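Local coordinates for Glyco_hydro_cc domain-containing protein (PDB 6UB0), which is a curdlan-specific exo-beta-1,3-glucanase of glycoside hydrolase family 128 that binds laminaribiose at its -2 and -1 subsites, at residues 87-98 / 126-136. Residues are numbered along the deposited sequence; the frame is centred on the assembly and turned at random. Where two conformers were deposited one is given.
Sequences EAAAAAYQKYMN and FLDVCAGNCKI
Tyr93 and Phe126 meet in an offset edge-to-face pair, with planes at 78° and centroids 5.8 Å apart. The edge of Phe126 is turned to the face of Tyr93, and its CZ lies 4.0 Å from Tyr93 CG. Met97 CB covers the opposite Tyr93 face, over its centre, and the Lys135 carbonyl lies at the ring edge. Cys130 SG lies over one face of Phe126, offset toward the rim, while the backbone of Ala89 and Ala90 borders the ring edge. With CG anti to the backbone N (chi1 -167°), the Tyr93 ring reaches across to the other segment. There its OH donates to Lys135 O at 2.9 Å, from above the carbonyl plane. Asn98 OD1 accepts a nearly straight bond from Lys135 N (2.6 Å, 170°). Its ND2 lies toward Asn133 O, too close for the modelled distance to be trusted. The Cys130–Cys134 disulfide ties the helix end to the chain after the type I' turn, and Cys134 CB packs 3.6 Å from Tyr93 CD2. Toward the start of both segments, Val129 CG1 presses on Ala90 CB at 3.3 Å, a tight fit. This is packing of neighbouring outer helices, 86-96 and 119-130, typical of a TIM-barrel glycoside hydrolase, with strand 105-111 between them in the chain.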
loop_
_atom_site.group_PDB
_atom_site.type_symbol
_atom_site.label_atom_id
_atom_site.label_comp_id
_atom_site.label_asym_id
_atom_site.label_seq_id
_atom_site.Cartn_x
_atom_site.Cartn_y
_atom_site.Cartn_z
ATOM N N GLU A 87 -5.101 16.997 9.988
ATOM C CA GLU A 87 -4.183 18.053 10.502
ATOM C C GLU A 87 -3.000 17.388 11.215
ATOM O O GLU A 87 -1.861 17.828 11.000
ATOM C CB GLU A 87 -4.809 19.032 11.515
ATOM C CG GLU A 87 -6.208 19.541 11.218
ATOM C CD GLU A 87 -6.859 20.087 12.476
ATOM O OE1 GLU A 87 -7.618 19.348 13.089
ATOM O OE2 GLU A 87 -6.527 21.211 12.886
ATOM N N ALA A 88 -3.224 16.390 12.077
ATOM C CA ALA A 88 -2.060 15.820 12.799
ATOM C C ALA A 88 -1.215 14.983 11.824
ATOM O O ALA A 88 0.001 14.824 12.046
ATOM C CB ALA A 88 -2.472 15.016 13.962
ATOM N N ALA A 89 -1.862 14.377 10.826
ATOM C CA ALA A 89 -1.114 13.599 9.810
ATOM C C ALA A 89 -0.183 14.539 9.045
ATOM O O ALA A 89 0.984 14.136 8.780
ATOM C CB ALA A 89 -2.048 12.880 8.886
ATOM N N ALA A 90 -0.684 15.716 8.660
ATOM C CA ALA A 90 0.061 16.716 7.852
ATOM C C ALA A 90 1.329 17.109 8.614
ATOM O O ALA A 90 2.445 17.067 8.047
ATOM C CB ALA A 90 -0.801 17.907 7.560
ATOM N N ALA A 91 1.136 17.428 9.889
ATOM C CA ALA A 91 2.185 17.821 10.843
ATOM C C ALA A 91 3.212 16.706 10.916
ATOM O O ALA A 91 4.404 16.987 10.724
ATOM C CB ALA A 91 1.573 18.110 12.199
ATOM N N ALA A 92 2.770 15.489 11.208
ATOM C CA ALA A 92 3.689 14.364 11.471
ATOM C C ALA A 92 4.332 13.926 10.151
ATOM O O ALA A 92 5.436 13.359 10.203
ATOM C CB ALA A 92 2.945 13.251 12.146
ATOM N N TYR A 93 3.626 14.133 9.028
ATOM C CA TYR A 93 4.148 13.763 7.693
ATOM C C TYR A 93 5.352 14.655 7.447
ATOM O O TYR A 93 6.452 14.104 7.299
ATOM C CB TYR A 93 3.168 13.957 6.534
ATOM C CG TYR A 93 3.641 13.287 5.266
ATOM C CD1 TYR A 93 3.392 11.939 4.999
ATOM C CD2 TYR A 93 4.358 13.998 4.315
ATOM C CE1 TYR A 93 3.853 11.328 3.828
ATOM C CE2 TYR A 93 4.823 13.402 3.152
ATOM C CZ TYR A 93 4.573 12.066 2.895
ATOM O OH TYR A 93 5.069 11.565 1.719
ATOM N N GLN A 94 5.085 15.971 7.452
ATOM C CA GLN A 94 6.069 17.044 7.176
ATOM C C GLN A 94 7.270 16.823 8.066
ATOM O O GLN A 94 8.398 16.962 7.542
ATOM C CB GLN A 94 5.457 18.419 7.397
ATOM C CG GLN A 94 4.754 18.882 6.142
ATOM C CD GLN A 94 4.109 20.212 6.376
ATOM O OE1 GLN A 94 4.780 21.238 6.429
ATOM N NE2 GLN A 94 2.803 20.191 6.493
ATOM N N LYS A 95 7.015 16.482 9.327
ATOM C CA LYS A 95 8.061 16.231 10.349
ATOM C C LYS A 95 8.880 14.972 10.035
ATOM O O LYS A 95 10.111 15.068 10.104
ATOM C CB LYS A 95 7.486 16.129 11.761
ATOM C CG LYS A 95 8.519 15.921 12.866
ATOM C CD LYS A 95 7.970 16.271 14.264
ATOM C CE LYS A 95 8.544 15.406 15.374
ATOM N NZ LYS A 95 9.830 15.926 15.922
ATOM N N TYR A 96 8.235 13.832 9.788
ATOM C CA TYR A 96 8.850 12.484 9.916
ATOM C C TYR A 96 9.137 11.875 8.533
ATOM O O TYR A 96 10.064 11.062 8.436
ATOM C CB TYR A 96 7.963 11.559 10.764
ATOM C CG TYR A 96 8.054 11.777 12.256
ATOM C CD1 TYR A 96 9.186 11.397 12.955
ATOM C CD2 TYR A 96 6.984 12.289 12.983
ATOM C CE1 TYR A 96 9.284 11.563 14.328
ATOM C CE2 TYR A 96 7.054 12.448 14.364
ATOM C CZ TYR A 96 8.218 12.089 15.039
ATOM O OH TYR A 96 8.350 12.265 16.404
ATOM N N MET A 97 8.405 12.274 7.490
ATOM C CA MET A 97 8.612 11.775 6.107
ATOM C C MET A 97 9.429 12.762 5.222
ATOM O O MET A 97 10.404 12.296 4.571
ATOM C CB MET A 97 7.249 11.475 5.490
ATOM C CG MET A 97 6.422 10.500 6.357
ATOM S SD MET A 97 6.945 8.760 6.293
ATOM C CE MET A 97 6.840 8.416 4.536
ATOM N N ASN A 98 8.993 14.029 5.071
ATOM C CA ASN A 98 9.616 15.036 4.153
ATOM C C ASN A 98 11.146 15.011 4.194
ATOM O O ASN A 98 11.773 15.335 3.202
ATOM C CB ASN A 98 9.219 16.480 4.481
ATOM C CG ASN A 98 7.987 16.938 3.734
ATOM O OD1 ASN A 98 7.181 16.119 3.319
ATOM N ND2 ASN A 98 7.812 18.240 3.568
ATOM N N PHE A 126 -6.254 15.880 4.475
ATOM C CA PHE A 126 -4.799 15.772 4.616
ATOM C C PHE A 126 -4.076 16.552 3.500
ATOM O O PHE A 126 -3.103 17.286 3.808
ATOM C CB PHE A 126 -4.424 14.295 4.602
ATOM C CG PHE A 126 -2.952 14.058 4.482
ATOM C CD1 PHE A 126 -2.149 14.167 5.596
ATOM C CD2 PHE A 126 -2.376 13.722 3.266
ATOM C CE1 PHE A 126 -0.786 13.949 5.517
ATOM C CE2 PHE A 126 -1.023 13.490 3.185
ATOM C CZ PHE A 126 -0.228 13.587 4.304
ATOM N N LEU A 127 -4.479 16.400 2.237
ATOM C CA LEU A 127 -3.779 17.108 1.139
ATOM C C LEU A 127 -3.987 18.631 1.292
ATOM O O LEU A 127 -3.038 19.407 1.041
ATOM C CB LEU A 127 -4.327 16.560 -0.171
ATOM C CG LEU A 127 -3.906 15.121 -0.465
ATOM C CD1 LEU A 127 -4.462 14.657 -1.797
ATOM C CD2 LEU A 127 -2.406 14.981 -0.438
ATOM N N ASP A 128 -5.183 19.057 1.674
ATOM C CA ASP A 128 -5.449 20.493 1.959
ATOM C C ASP A 128 -4.501 20.930 3.069
ATOM O O ASP A 128 -3.744 21.894 2.845
ATOM C CB ASP A 128 -6.915 20.744 2.282
ATOM C CG ASP A 128 -7.761 20.745 1.027
ATOM O OD1 ASP A 128 -7.193 21.012 -0.061
ATOM O OD2 ASP A 128 -8.961 20.489 1.147
ATOM N N VAL A 129 -4.549 20.260 4.211
ATOM C CA VAL A 129 -3.773 20.678 5.414
ATOM C C VAL A 129 -2.294 20.662 5.049
ATOM O O VAL A 129 -1.523 21.476 5.586
ATOM C CB VAL A 129 -4.046 19.831 6.672
ATOM C CG1 VAL A 129 -3.101 20.235 7.787
ATOM C CG2 VAL A 129 -5.475 19.955 7.161
ATOM N N CYS A 130 -1.860 19.757 4.177
ATOM C CA CYS A 130 -0.421 19.690 3.838
ATOM C C CYS A 130 0.061 21.036 3.261
ATOM O O CYS A 130 1.235 21.408 3.534
ATOM C CB CYS A 130 -0.136 18.531 2.892
ATOM S SG CYS A 130 0.145 17.005 3.828
ATOM N N ALA A 131 -0.801 21.710 2.493
ATOM C CA ALA A 131 -0.603 23.099 2.020
ATOM C C ALA A 131 0.628 23.158 1.084
ATOM O O ALA A 131 1.442 24.129 1.167
ATOM C CB ALA A 131 -0.485 24.008 3.223
ATOM N N GLY A 132 0.761 22.140 0.216
ATOM C CA GLY A 132 1.880 21.972 -0.733
ATOM C C GLY A 132 3.242 21.770 -0.072
ATOM O O GLY A 132 4.200 21.852 -0.801
ATOM N N ASN A 133 3.344 21.507 1.237
ATOM C CA ASN A 133 4.644 21.326 1.952
ATOM C C ASN A 133 4.876 19.853 2.337
ATOM O O ASN A 133 5.941 19.537 2.947
ATOM C CB ASN A 133 4.734 22.130 3.251
ATOM C CG ASN A 133 4.508 23.623 3.099
ATOM O OD1 ASN A 133 5.019 24.281 2.181
ATOM N ND2 ASN A 133 3.766 24.175 4.040
ATOM N N CYS A 134 3.900 18.975 2.087
ATOM C CA CYS A 134 4.099 17.513 2.247
ATOM C C CYS A 134 4.807 17.070 0.944
ATOM O O CYS A 134 4.292 17.353 -0.163
ATOM C CB CYS A 134 2.794 16.774 2.581
ATOM S SG CYS A 134 2.079 17.027 4.245
ATOM N N LYS A 135 5.973 16.444 1.068
ATOM C CA LYS A 135 6.765 15.897 -0.075
ATOM C C LYS A 135 6.298 14.463 -0.367
ATOM O O LYS A 135 6.737 13.543 0.326
ATOM C CB LYS A 135 8.264 15.956 0.228
ATOM C CG LYS A 135 8.837 17.373 0.177
ATOM C CD LYS A 135 10.297 17.485 0.537
ATOM C CE LYS A 135 10.804 18.905 0.535
ATOM N NZ LYS A 135 11.437 19.197 1.833
ATOM N N ILE A 136 5.405 14.327 -1.346
ATOM C CA ILE A 136 4.627 13.083 -1.625
ATOM C C ILE A 136 4.840 12.719 -3.090
ATOM O O ILE A 136 4.403 13.493 -3.962
ATOM C CB ILE A 136 3.123 13.231 -1.312
ATOM C CG1 ILE A 136 2.862 13.658 0.135
ATOM C CG2 ILE A 136 2.390 11.935 -1.636
ATOM C CD1 ILE A 136 1.502 14.287 0.366
#